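Local coordinates for protein methylenetetrahydrofolate--tRNA-(uracil-5-)-methyltransferase trmFO (Thermus thermophilus, PDB 3G5S) that catalyses the folate- and FAD-dependent methylation of uridine 54 in tRNA to 5-methyluridine, at residues 422-425 with 426-430; 64-67 with 68-72; 349-352 with 353-357; 394-397 with 398-401. All blocks are in the same frame, centred on the assembly; numbering follows the deposited sequence.

Interaction 1. Residues 422-425 with 426-430; sequences EAFS and AWLSG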
ATOM      1  N   GLU A 422     -10.833 -16.305  -9.458  1.00 12.83           N
ATOM      2  CA  GLU A 422     -11.565 -17.511  -9.103  1.00 13.59           C
ATOM      3  C   GLU A 422     -11.465 -17.804  -7.608  1.00 13.05           C
ATOM      4  O   GLU A 422     -12.458 -18.152  -6.967  1.00 14.30           O
ATOM      5  CB  GLU A 422     -11.061 -18.716  -9.908  1.00 16.26           C
ATOM      6  CG  GLU A 422     -11.741 -20.028  -9.520  1.00 21.82           C
ATOM      7  CD  GLU A 422     -11.149 -21.255 -10.199  1.00 26.40           C
ATOM      8  OE1 GLU A 422     -10.416 -21.107 -11.197  1.00 28.84           O
ATOM      9  OE2 GLU A 422     -11.432 -22.379  -9.736  1.00 28.92           O
ATOM     10  N   ALA A 423     -10.262 -17.675  -7.057  1.00 12.61           N
ATOM     11  CA  ALA A 423     -10.053 -17.917  -5.632  1.00 12.76           C
ATOM     12  C   ALA A 423     -10.865 -16.933  -4.796  1.00 12.36           C
ATOM     13  O   ALA A 423     -11.469 -17.312  -3.793  1.00 12.65           O
ATOM     14  CB  ALA A 423      -8.580 -17.812  -5.276  1.00 13.41           C
ATOM     15  N   PHE A 424     -10.882 -15.671  -5.211  1.00 11.28           N
ATOM     16  CA  PHE A 424     -11.624 -14.664  -4.477  1.00 11.71           C
ATOM     17  C   PHE A 424     -13.121 -14.947  -4.512  1.00 12.21           C
ATOM     18  O   PHE A 424     -13.816 -14.826  -3.500  1.00 12.31           O
ATOM     19  CB  PHE A 424     -11.336 -13.280  -5.040  1.00 11.24           C
ATOM     20  CG  PHE A 424     -11.901 -12.178  -4.199  1.00 10.98           C
ATOM     21  CD1 PHE A 424     -11.263 -11.794  -3.031  1.00 11.84           C
ATOM     22  CD2 PHE A 424     -13.081 -11.552  -4.549  1.00 12.54           C
ATOM     23  CE1 PHE A 424     -11.785 -10.793  -2.236  1.00 12.75           C
ATOM     24  CE2 PHE A 424     -13.608 -10.549  -3.755  1.00 13.09           C
ATOM     25  CZ  PHE A 424     -12.955 -10.173  -2.598  1.00 13.27           C
ATOM     26  N   SER A 425     -13.620 -15.307  -5.688  1.00 12.72           N
ATOM     27  CA  SER A 425     -15.037 -15.604  -5.843  0.66 13.63           C
ATOM     28  C   SER A 425     -15.460 -16.804  -5.003  1.00 14.21           C
ATOM     29  O   SER A 425     -16.528 -16.798  -4.398  1.00 15.23           O
ATOM     30  CB  SER A 425     -15.375 -15.836  -7.314  0.66 14.72           C
ATOM     31  OG  SER A 425     -15.265 -14.632  -8.048  0.66 17.39           O
ATOM     32  N   ALA A 426     -14.623 -17.834  -4.964  1.00 14.00           N
ATOM     33  CA  ALA A 426     -14.928 -18.995  -4.136  1.00 15.08           C
ATOM     34  C   ALA A 426     -14.949 -18.612  -2.657  1.00 15.07           C
ATOM     35  O   ALA A 426     -15.783 -19.083  -1.887  1.00 17.11           O
ATOM     36  CB  ALA A 426     -13.933 -20.115  -4.393  1.00 16.23           C
ATOM     37  N   TRP A 427     -14.024 -17.746  -2.262  1.00 14.05           N
ATOM     38  CA  TRP A 427     -13.991 -17.261  -0.891  1.00 14.02           C
ATOM     39  C   TRP A 427     -15.287 -16.516  -0.561  1.00 13.39           C
ATOM     40  O   TRP A 427     -15.909 -16.777   0.470  1.00 15.01           O
ATOM     41  CB  TRP A 427     -12.760 -16.389  -0.679  1.00 13.49           C
ATOM     42  CG  TRP A 427     -12.706 -15.753   0.669  1.00 12.81           C
ATOM     43  CD1 TRP A 427     -12.369 -16.346   1.856  1.00 13.88           C
ATOM     44  CD2 TRP A 427     -12.994 -14.385   0.971  1.00 12.31           C
ATOM     45  NE1 TRP A 427     -12.438 -15.424   2.879  1.00 13.85           N
ATOM     46  CE2 TRP A 427     -12.820 -14.215   2.362  1.00 12.62           C
ATOM     47  CE3 TRP A 427     -13.387 -13.288   0.202  1.00 12.14           C
ATOM     48  CZ2 TRP A 427     -13.017 -12.986   2.994  1.00 12.54           C
ATOM     49  CZ3 TRP A 427     -13.590 -12.071   0.832  1.00 13.35           C
ATOM     50  CH2 TRP A 427     -13.401 -11.930   2.212  1.00 12.93           C
ATOM     51  N   LEU A 428     -15.713 -15.610  -1.440  1.00 13.01           N
ATOM     52  CA  LEU A 428     -16.962 -14.873  -1.215  1.00 14.67           C
ATOM     53  C   LEU A 428     -18.133 -15.823  -1.039  1.00 16.46           C
ATOM     54  O   LEU A 428     -18.981 -15.634  -0.170  1.00 17.29           O
ATOM     55  CB  LEU A 428     -17.271 -13.946  -2.389  1.00 16.21           C
ATOM     56  CG  LEU A 428     -16.431 -12.691  -2.595  1.00 16.94           C
ATOM     57  CD1 LEU A 428     -16.796 -12.053  -3.927  1.00 16.38           C
ATOM     58  CD2 LEU A 428     -16.631 -11.713  -1.448  1.00 18.11           C
ATOM     59  N   SER A 429     -18.181 -16.843  -1.886  1.00 17.32           N
ATOM     60  CA  SER A 429     -19.304 -17.766  -1.895  1.00 19.18           C
ATOM     61  C   SER A 429     -19.415 -18.555  -0.596  1.00 19.53           C
ATOM     62  O   SER A 429     -20.486 -19.050  -0.255  1.00 22.04           O
ATOM     63  CB  SER A 429     -19.201 -18.722  -3.086  1.00 22.31           C
ATOM     64  OG  SER A 429     -19.377 -18.024  -4.304  1.00 26.23           O
ATOM     65  N   GLY A 430     -18.305 -18.676   0.120  1.00 19.67           N
ATOM     66  CA  GLY A 430     -18.286 -19.397   1.378  1.00 20.27           C
ATOM     67  C   GLY A 430     -18.646 -18.574   2.601  1.00 21.32           C
ATOM     68  O   GLY A 430     -18.750 -19.117   3.697  1.00 23.82           O
TER
HETATM   69  O   HOH W   1     -18.812 -15.782  -5.578  1.00 28.39           O

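Interaction 2. Residues 64-67 with 68-72; sequences KGLL and QAEMR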
ATOM      1  N   LYS A  64      -3.669  -4.199 -10.273  1.00 11.14           N
ATOM      2  CA  LYS A  64      -4.803  -3.356  -9.922  1.00 11.71           C
ATOM      3  C   LYS A  64      -6.059  -3.784 -10.683  1.00 11.06           C
ATOM      4  O   LYS A  64      -7.171  -3.656 -10.175  1.00 11.82           O
ATOM      5  CB  LYS A  64      -4.466  -1.885 -10.170  1.00 15.04           C
ATOM      6  CG  LYS A  64      -3.515  -1.293  -9.116  1.00 18.47           C
ATOM      7  CD  LYS A  64      -3.164   0.159  -9.406  1.00 20.72           C
ATOM      8  CE  LYS A  64      -2.215   0.726  -8.365  1.00 21.77           C
ATOM      9  NZ  LYS A  64      -2.906   1.173  -7.124  1.00 21.95           N
ATOM     10  N   GLY A  65      -5.880  -4.297 -11.895  1.00 11.30           N
ATOM     11  CA  GLY A  65      -6.995  -4.831 -12.657  1.00 11.74           C
ATOM     12  C   GLY A  65      -7.636  -6.022 -11.968  1.00 11.06           C
ATOM     13  O   GLY A  65      -8.860  -6.154 -11.940  1.00 11.54           O
ATOM     14  N   LEU A  66      -6.816  -6.903 -11.403  1.00 10.49           N
ATOM     15  CA  LEU A  66      -7.362  -8.003 -10.624  1.00  9.86           C
ATOM     16  C   LEU A  66      -8.119  -7.476  -9.403  1.00  9.55           C
ATOM     17  O   LEU A  66      -9.228  -7.919  -9.112  1.00  9.85           O
ATOM     18  CB  LEU A  66      -6.269  -8.970 -10.194  1.00 10.46           C
ATOM     19  CG  LEU A  66      -6.699 -10.070  -9.226  1.00 10.67           C
ATOM     20  CD1 LEU A  66      -7.878 -10.880  -9.758  1.00 11.57           C
ATOM     21  CD2 LEU A  66      -5.535 -10.980  -8.867  1.00 10.44           C
ATOM     22  N   LEU A  67      -7.532  -6.524  -8.687  1.00  9.67           N
ATOM     23  CA  LEU A  67      -8.197  -5.997  -7.500  1.00  9.97           C
ATOM     24  C   LEU A  67      -9.531  -5.326  -7.864  1.00  9.45           C
ATOM     25  O   LEU A  67     -10.518  -5.459  -7.135  1.00 10.11           O
ATOM     26  CB  LEU A  67      -7.269  -5.044  -6.750  1.00 11.08           C
ATOM     27  CG  LEU A  67      -7.770  -4.539  -5.392  1.00 11.38           C
ATOM     28  CD1 LEU A  67      -8.110  -5.671  -4.447  1.00 12.47           C
ATOM     29  CD2 LEU A  67      -6.729  -3.637  -4.762  1.00 13.75           C
ATOM     30  N   GLN A  68      -9.569  -4.618  -8.995  1.00  9.72           N
ATOM     31  CA  GLN A  68     -10.821  -4.042  -9.482  1.00 10.10           C
ATOM     32  C   GLN A  68     -11.876  -5.118  -9.698  1.00 10.47           C
ATOM     33  O   GLN A  68     -13.028  -4.968  -9.295  1.00 10.98           O
ATOM     34  CB  GLN A  68     -10.591  -3.278 -10.788  1.00 11.04           C
ATOM     35  CG  GLN A  68      -9.806  -1.991 -10.599  1.00 11.62           C
ATOM     36  CD  GLN A  68      -9.261  -1.425 -11.896  1.00 12.80           C
ATOM     37  OE1 GLN A  68      -9.582  -1.902 -12.985  1.00 14.12           O
ATOM     38  NE2 GLN A  68      -8.423  -0.399 -11.784  1.00 13.99           N
ATOM     39  N   ALA A  69     -11.484  -6.200 -10.360  1.00 10.44           N
ATOM     40  CA  ALA A  69     -12.408  -7.293 -10.638  1.00 10.98           C
ATOM     41  C   ALA A  69     -12.901  -7.960  -9.355  1.00 10.16           C
ATOM     42  O   ALA A  69     -14.085  -8.289  -9.233  1.00 10.78           O
ATOM     43  CB  ALA A  69     -11.767  -8.319 -11.573  1.00 11.49           C
ATOM     44  N   GLU A  70     -11.996  -8.161  -8.403  1.00 10.05           N
ATOM     45  CA  GLU A  70     -12.380  -8.729  -7.117  1.00 10.17           C
ATOM     46  C   GLU A  70     -13.399  -7.840  -6.431  1.00 10.06           C
ATOM     47  O   GLU A  70     -14.391  -8.317  -5.891  1.00 10.49           O
ATOM     48  CB  GLU A  70     -11.149  -8.895  -6.216  1.00 10.95           C
ATOM     49  CG  GLU A  70     -10.195  -9.977  -6.687  1.00 10.97           C
ATOM     50  CD  GLU A  70      -8.891 -10.060  -5.901  1.00 13.08           C
ATOM     51  OE1 GLU A  70      -8.636  -9.241  -4.975  1.00 12.82           O
ATOM     52  OE2 GLU A  70      -8.099 -10.974  -6.241  1.00 14.22           O
HETATM   53  N   MSE A  71     -13.144  -6.540  -6.430  1.00 10.12           N
HETATM   54  CA  MSE A  71     -14.042  -5.619  -5.750  1.00 10.52           C
HETATM   55  C   MSE A  71     -15.420  -5.544  -6.423  1.00 10.41           C
HETATM   56  O   MSE A  71     -16.425  -5.391  -5.733  1.00 10.96           O
HETATM   57  CB  MSE A  71     -13.377  -4.258  -5.567  1.00 11.09           C
HETATM   58  CG  MSE A  71     -12.299  -4.282  -4.479  1.00 12.93           C
HETATM   59 SE   MSE A  71     -13.009  -4.810  -2.722  1.00 16.36          SE
HETATM   60  CE  MSE A  71     -12.560  -6.701  -2.802  1.00 18.06           C
ATOM     61  N   ARG A  72     -15.488  -5.679  -7.751  1.00 10.74           N
ATOM     62  CA  ARG A  72     -16.794  -5.799  -8.392  1.00 11.86           C
ATOM     63  C   ARG A  72     -17.519  -7.042  -7.905  1.00 11.67           C
ATOM     64  O   ARG A  72     -18.713  -6.998  -7.615  1.00 12.45           O
ATOM     65  CB  ARG A  72     -16.673  -5.859  -9.911  1.00 12.22           C
ATOM     66  CG  ARG A  72     -16.262  -4.561 -10.562  1.00 12.76           C
ATOM     67  CD  ARG A  72     -16.527  -4.596 -12.070  1.00 14.15           C
ATOM     68  NE  ARG A  72     -16.057  -3.376 -12.708  1.00 14.65           N
ATOM     69  CZ  ARG A  72     -14.841  -3.209 -13.214  1.00 14.24           C
ATOM     70  NH1 ARG A  72     -13.964  -4.210 -13.208  1.00 14.97           N
ATOM     71  NH2 ARG A  72     -14.508  -2.037 -13.733  1.00 15.96           N
TER

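Interaction 3. Residues 349-352 with 353-357; sequences TGFL and AGLNA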
ATOM      1  N   THR A 349      -9.379  -2.552   1.407  1.00  8.62           N
ATOM      2  CA  THR A 349      -9.177  -2.796   2.823  1.00  8.96           C
ATOM      3  C   THR A 349     -10.374  -2.299   3.644  1.00  8.13           C
ATOM      4  O   THR A 349     -10.706  -2.899   4.658  1.00  8.97           O
ATOM      5  CB  THR A 349      -7.838  -2.229   3.340  1.00  9.32           C
ATOM      6  OG1 THR A 349      -7.764  -0.822   3.089  1.00  9.86           O
ATOM      7  CG2 THR A 349      -6.644  -2.960   2.693  1.00 10.36           C
ATOM      8  N   GLY A 350     -11.020  -1.221   3.205  1.00  8.67           N
ATOM      9  CA  GLY A 350     -12.262  -0.790   3.840  1.00  9.17           C
ATOM     10  C   GLY A 350     -13.337  -1.866   3.788  1.00  8.76           C
ATOM     11  O   GLY A 350     -14.017  -2.135   4.782  1.00  9.44           O
ATOM     12  N   PHE A 351     -13.484  -2.495   2.625  1.00  9.23           N
ATOM     13  CA  PHE A 351     -14.405  -3.613   2.500  1.00  9.18           C
ATOM     14  C   PHE A 351     -14.112  -4.693   3.546  1.00  8.56           C
ATOM     15  O   PHE A 351     -15.017  -5.160   4.239  1.00  9.60           O
ATOM     16  CB  PHE A 351     -14.336  -4.201   1.083  1.00  9.66           C
ATOM     17  CG  PHE A 351     -14.888  -5.595   0.984  1.00  9.69           C
ATOM     18  CD1 PHE A 351     -16.256  -5.825   1.012  1.00 11.63           C
ATOM     19  CD2 PHE A 351     -14.038  -6.678   0.886  1.00 11.40           C
ATOM     20  CE1 PHE A 351     -16.771  -7.108   0.950  1.00 12.44           C
ATOM     21  CE2 PHE A 351     -14.547  -7.972   0.814  1.00 12.69           C
ATOM     22  CZ  PHE A 351     -15.914  -8.182   0.845  1.00 12.94           C
ATOM     23  N   LEU A 352     -12.854  -5.102   3.663  1.00  8.68           N
ATOM     24  CA  LEU A 352     -12.523  -6.198   4.568  1.00  9.00           C
ATOM     25  C   LEU A 352     -12.717  -5.810   6.033  1.00  8.52           C
ATOM     26  O   LEU A 352     -13.252  -6.583   6.829  1.00  9.49           O
ATOM     27  CB  LEU A 352     -11.114  -6.730   4.320  1.00  9.28           C
ATOM     28  CG  LEU A 352     -10.734  -7.941   5.178  1.00 10.17           C
ATOM     29  CD1 LEU A 352     -11.662  -9.132   4.968  1.00 11.52           C
ATOM     30  CD2 LEU A 352      -9.299  -8.343   4.939  1.00 11.12           C
ATOM     31  N   ALA A 353     -12.285  -4.606   6.389  1.00  8.88           N
ATOM     32  CA  ALA A 353     -12.454  -4.133   7.760  1.00  9.58           C
ATOM     33  C   ALA A 353     -13.930  -4.029   8.112  1.00  9.01           C
ATOM     34  O   ALA A 353     -14.342  -4.430   9.199  1.00  9.60           O
ATOM     35  CB  ALA A 353     -11.753  -2.801   7.957  1.00  9.82           C
ATOM     36  N   GLY A 354     -14.729  -3.493   7.196  1.00  9.35           N
ATOM     37  CA  GLY A 354     -16.162  -3.402   7.407  1.00 10.07           C
ATOM     38  C   GLY A 354     -16.812  -4.769   7.531  1.00  9.49           C
ATOM     39  O   GLY A 354     -17.699  -4.975   8.359  1.00 10.28           O
ATOM     40  N   LEU A 355     -16.376  -5.709   6.698  1.00  9.71           N
ATOM     41  CA  LEU A 355     -16.881  -7.069   6.755  1.00  9.72           C
ATOM     42  C   LEU A 355     -16.603  -7.686   8.123  1.00  9.67           C
ATOM     43  O   LEU A 355     -17.486  -8.285   8.739  1.00 10.35           O
ATOM     44  CB  LEU A 355     -16.245  -7.909   5.645  1.00 10.64           C
ATOM     45  CG  LEU A 355     -16.570  -9.405   5.646  1.00 11.67           C
ATOM     46  CD1 LEU A 355     -18.073  -9.681   5.564  1.00 13.00           C
ATOM     47  CD2 LEU A 355     -15.841 -10.065   4.489  1.00 12.12           C
ATOM     48  N   ASN A 356     -15.371  -7.547   8.593  1.00  9.41           N
ATOM     49  CA  ASN A 356     -15.016  -8.141   9.870  1.00  9.60           C
ATOM     50  C   ASN A 356     -15.656  -7.448  11.064  1.00  9.77           C
ATOM     51  O   ASN A 356     -16.045  -8.105  12.025  1.00 10.39           O
ATOM     52  CB  ASN A 356     -13.506  -8.293  10.005  1.00  9.90           C
ATOM     53  CG  ASN A 356     -12.994  -9.461   9.186  1.00  9.66           C
ATOM     54  OD1 ASN A 356     -13.704 -10.457   9.023  1.00 10.73           O
ATOM     55  ND2 ASN A 356     -11.781  -9.346   8.658  1.00 10.23           N
ATOM     56  N   ALA A 357     -15.799  -6.130  10.987  1.00  9.63           N
ATOM     57  CA  ALA A 357     -16.522  -5.387  12.015  1.00 10.24           C
ATOM     58  C   ALA A 357     -17.996  -5.807  12.057  1.00  9.97           C
ATOM     59  O   ALA A 357     -18.574  -5.961  13.134  1.00 10.54           O
ATOM     60  CB  ALA A 357     -16.394  -3.897  11.765  1.00 10.35           C
TER

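Interaction 4. Residues 394-397 with 398-401; sequences YANW and GLVP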
ATOM      1  N   TYR A 394       1.199  -1.059  -2.149  1.00  9.81           N
ATOM      2  CA  TYR A 394       0.118  -1.057  -3.124  1.00  9.75           C
ATOM      3  C   TYR A 394       0.046  -2.393  -3.855  1.00  9.56           C
ATOM      4  O   TYR A 394       0.952  -3.223  -3.738  1.00 10.03           O
ATOM      5  CB  TYR A 394       0.199   0.136  -4.074  1.00  9.71           C
ATOM      6  CG  TYR A 394       1.429   0.272  -4.952  1.00  9.92           C
ATOM      7  CD1 TYR A 394       2.351   1.285  -4.731  1.00 11.33           C
ATOM      8  CD2 TYR A 394       1.618  -0.549  -6.055  1.00 10.81           C
ATOM      9  CE1 TYR A 394       3.448   1.455  -5.567  1.00 12.10           C
ATOM     10  CE2 TYR A 394       2.721  -0.391  -6.896  1.00 11.49           C
ATOM     11  CZ  TYR A 394       3.628   0.615  -6.646  1.00 11.06           C
ATOM     12  OH  TYR A 394       4.724   0.807  -7.464  1.00 12.42           O
ATOM     13  N   ALA A 395      -1.042  -2.614  -4.590  1.00  9.53           N
ATOM     14  CA  ALA A 395      -1.250  -3.892  -5.269  1.00  9.54           C
ATOM     15  C   ALA A 395      -0.180  -4.137  -6.332  1.00  9.33           C
ATOM     16  O   ALA A 395       0.106  -3.262  -7.142  1.00  9.87           O
ATOM     17  CB  ALA A 395      -2.616  -3.917  -5.908  1.00 10.71           C
ATOM     18  N   ASN A 396       0.380  -5.338  -6.327  1.00  9.30           N
ATOM     19  CA  ASN A 396       1.382  -5.733  -7.309  1.00  9.31           C
ATOM     20  C   ASN A 396       1.467  -7.254  -7.338  1.00  9.62           C
ATOM     21  O   ASN A 396       1.035  -7.927  -6.396  1.00  9.89           O
ATOM     22  CB  ASN A 396       2.750  -5.106  -7.000  1.00  9.66           C
ATOM     23  CG  ASN A 396       3.352  -5.631  -5.718  1.00  9.88           C
ATOM     24  OD1 ASN A 396       3.145  -5.059  -4.634  1.00 11.68           O
ATOM     25  ND2 ASN A 396       4.071  -6.734  -5.813  1.00  8.60           N
ATOM     26  N   TRP A 397       2.028  -7.793  -8.414  1.00  9.64           N
ATOM     27  CA  TRP A 397       2.065  -9.235  -8.596  1.00 10.38           C
ATOM     28  C   TRP A 397       2.995  -9.977  -7.640  1.00 10.46           C
ATOM     29  O   TRP A 397       2.889 -11.187  -7.512  1.00 11.72           O
ATOM     30  CB  TRP A 397       2.395  -9.591 -10.043  1.00 10.71           C
ATOM     31  CG  TRP A 397       1.322  -9.220 -11.013  1.00 10.14           C
ATOM     32  CD1 TRP A 397       1.444  -8.380 -12.081  1.00 11.11           C
ATOM     33  CD2 TRP A 397      -0.028  -9.712 -11.041  1.00 10.67           C
ATOM     34  NE1 TRP A 397       0.255  -8.310 -12.768  1.00 11.54           N
ATOM     35  CE2 TRP A 397      -0.663  -9.119 -12.151  1.00 11.10           C
ATOM     36  CE3 TRP A 397      -0.761 -10.587 -10.230  1.00 11.77           C
ATOM     37  CZ2 TRP A 397      -2.002  -9.379 -12.472  1.00 11.78           C
ATOM     38  CZ3 TRP A 397      -2.089 -10.845 -10.552  1.00 11.57           C
ATOM     39  CH2 TRP A 397      -2.693 -10.243 -11.661  1.00 11.94           C
ATOM     40  N   GLY A 398       3.900  -9.273  -6.966  1.00 10.21           N
ATOM     41  CA  GLY A 398       4.742  -9.919  -5.974  1.00 10.56           C
ATOM     42  C   GLY A 398       3.999 -10.419  -4.742  1.00 10.16           C
ATOM     43  O   GLY A 398       4.529 -11.242  -3.994  1.00 11.37           O
ATOM     44  N   LEU A 399       2.771  -9.941  -4.544  1.00 10.32           N
ATOM     45  CA  LEU A 399       1.993 -10.248  -3.343  1.00  9.87           C
ATOM     46  C   LEU A 399       1.333 -11.620  -3.372  1.00 10.77           C
ATOM     47  O   LEU A 399       0.917 -12.118  -2.334  1.00 11.99           O
ATOM     48  CB  LEU A 399       0.904  -9.197  -3.149  1.00  9.75           C
ATOM     49  CG  LEU A 399       1.401  -7.785  -2.878  1.00 10.42           C
ATOM     50  CD1 LEU A 399       0.240  -6.821  -2.876  1.00 10.64           C
ATOM     51  CD2 LEU A 399       2.182  -7.690  -1.573  1.00 11.59           C
ATOM     52  N   VAL A 400       1.195 -12.209  -4.557  1.00 11.66           N
ATOM     53  CA  VAL A 400       0.519 -13.499  -4.707  1.00 11.75           C
ATOM     54  C   VAL A 400       1.534 -14.565  -5.116  1.00 12.38           C
ATOM     55  O   VAL A 400       2.639 -14.239  -5.544  1.00 12.52           O
ATOM     56  CB  VAL A 400      -0.639 -13.428  -5.734  1.00 12.92           C
ATOM     57  CG1 VAL A 400      -1.681 -12.395  -5.301  1.00 14.41           C
ATOM     58  CG2 VAL A 400      -0.112 -13.131  -7.134  1.00 13.36           C
ATOM     59  N   PRO A 401       1.176 -15.851  -4.979  1.00 13.05           N
ATOM     60  CA  PRO A 401       2.144 -16.884  -5.348  1.00 13.79           C
ATOM     61  C   PRO A 401       2.469 -16.825  -6.829  1.00 13.15           C
ATOM     62  O   PRO A 401       1.677 -16.341  -7.638  1.00 13.53           O
ATOM     63  CB  PRO A 401       1.407 -18.187  -5.021  1.00 15.30           C
ATOM     64  CG  PRO A 401       0.407 -17.796  -3.989  1.00 15.57           C
ATOM     65  CD  PRO A 401      -0.041 -16.431  -4.390  1.00 14.72           C
TER
HETATM   66  O   HOH W   2       4.524 -13.440  -7.350  1.00 15.18           O

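Interaction 1. Residues 422-425 with 426-430
The last full turns of helix 409-429 bring Phe424, Trp427 and Leu428 together on one flank, at i to i+3 and i to i+4 spacing. Phe424 leaves the backbone with CG trans to N (chi1 -171°), which leans the ring forward along the helix, toward Trp427 and Leu428. The indole reaches it with its six-membered ring: Trp427 CE3 sits over one face of the phenyl, and CZ3 comes within 3.8 Å of Phe424 CE1. With centroids 5.4 Å apart, the two rings meet obliquely, planes at 42°. Leu428 approaches another part of the same ring, its CD1 3.5 Å from Phe424 CE2. Beneath this cluster the backbone is regular, and Leu428 N donates to Phe424 O at 2.9 Å. On a more open side, a water gives a hydrogen bond to Ser425 O (2.8 Å) and also bonds Ser429 OG, adding to the bond that Ser425 O accepts from Ser429 N. Phe424 also packs on Glu70, Met71 and Ala74 of helix 63-74, while Trp427 rests on Val367 and Pro370. Were Phe424 cut back to an alanine, Trp427 CZ3 and Leu428 CD1 would probably lose the surface they rest on, and a gap would open against Met71 and Ala74. This is the apolar stripe of an amphipathic helix that lies on the body of the protein.

Interaction 2. Residues 64-67 with 68-72
Each of the four amides from Gln68 to Met71 donates to the carbonyl four residues earlier, and the straightest approach to a carbonyl is that of Glu70 N to Leu66 O, 2.9 Å long with a C=O...N angle of 164°. One turn on, the Glu70 carboxylate bears on Leu66: OE2 lies 3.4 Å from Leu66 CG and 3.5 Å from its CD1. The other oxygen, OE1, is 3.6 Å from Leu67 CD1, and the leucine and glutamate side chains cross there at about a right angle. Glu70 is thus flanked by hydrocarbon of two successive leucines. Gln68 has CG opposite its own carbonyl carbon and next to the backbone N (chi1 -70°) and runs back over the preceding turn, its CG 3.1 Å from Lys64 O; its NE2 hydrogen-bonds Gly56 O. Lys64 points its amine to Glu345 in a salt bridge. Further along, Met71, a selenomethionine, sets CG 4.4 Å from Leu67 CD1. Although Glu70 is buried, both its carboxylate oxygens are satisfied, OE2 by Met374 N and OE1 by Leu375 N; these amides at the start of helix 374-384 are likely to favour the ionised carboxylate.

Interaction 3. Residues 349-352 with 353-357
Phe351 and Leu355 both carry CG trans to the backbone N (chi1 161° and 174°), a shared setting that sends the two side chains off the helix side by side in the same direction. They meet at their ends, where Phe351 CZ lies 4.1 Å from Leu355 CD2. The same methyl is 4.3 Å from Leu352 CD1, so the CD2 methyl of Leu355 touches both Phe351 and Leu352. Leu352 meets Asn356 as well: CD1 touches the amide nitrogen ND2 at 3.7 Å, and the two side chains pass at a slant. That amide is not left to the leucine alone, since Asn356 ND2 donates to Thr322 O and OD1 accepts from Val367 N, which fix the rotation of the group. The backbone below is regular helix: Asn356 N bonds Leu352 O at 2.9 Å, and Gly354 N bonds Gly350 O at the same length. Gly350 brings the helix close to the nucleotide-binding turn, coming to about 4 Å, nearest atoms, from Ala12 of the predicted FAD-binding segment. Buried throughout, this part of helix 343-361 packs through Phe351 and Leu355 on Thr19 of helix 11-22, and on helix 374-384 through Phe351 on Leu375 and Leu352 on Val379. Ala353 and Asn356 rest against Tyr332 of strand 331-333, an outermost strand of the parallel Rossmann-type sheet.

Interaction 4. Residues 394-397 with 398-401
A water links Val400 O and Trp397 O, donating to the first at 2.7 Å and to the second at 2.8 Å, and so joins the second residue of a tight turn to the residue just after it. The turn itself is held by Leu399 N, which donates to Asn396 O at 3.2 Å; the N-H is well directed, but it comes from above the carbonyl plane. With Trp397 and Gly398 both in helix-like backbone conformation, this is a type I beta turn. Trp397 and Val400 lie side by side, and the CG2 methyl of Val400 meets the edge of the indole, near its plane, 4.1 Å from CE3. Leu399 folds back over the start of the segment, its CG 3.5 Å from Asn396 O and its CD1 3.8 Å from Tyr394 O. The Asn396 side chain, with CG set between the backbone N and the carbonyl carbon (chi1 66°), crosses Leu399 at about a right angle. With a smaller, apolar residue such as alanine at Asn396, a gap would probably open beside Leu399 CG and where the side chain touches Val302. Indole NE1 is satisfied by Thr61 O. The buried turn lies in the loop between two helices: Trp397 and Leu399 pack on Met374 of helix 374-384, Trp397 and Val400 on Met416 of helix 409-429, while Asn396 touches Val302 of strand 301-303.

In the fold
From the N terminus the order is interaction 2 on helix 63-74, interaction 3 on helix 343-361, interaction 4 in the loop leading to the last helix, and interaction 1 near the end of helix 409-429. Each is local, so none closes a long loop, and they follow in series without nesting or crossing. In space three converge: helix 409-429 meets helix 63-74 through interactions 1 and 2, while Trp427 packs on Leu355 and Met71 on Phe351, which brings in interaction 3 and its helix. Interaction 4 joins this group through interaction 2, with Trp397 on Leu66 and Ala395 beside Lys64 and Leu67; it touches neither interaction 1 nor interaction 3.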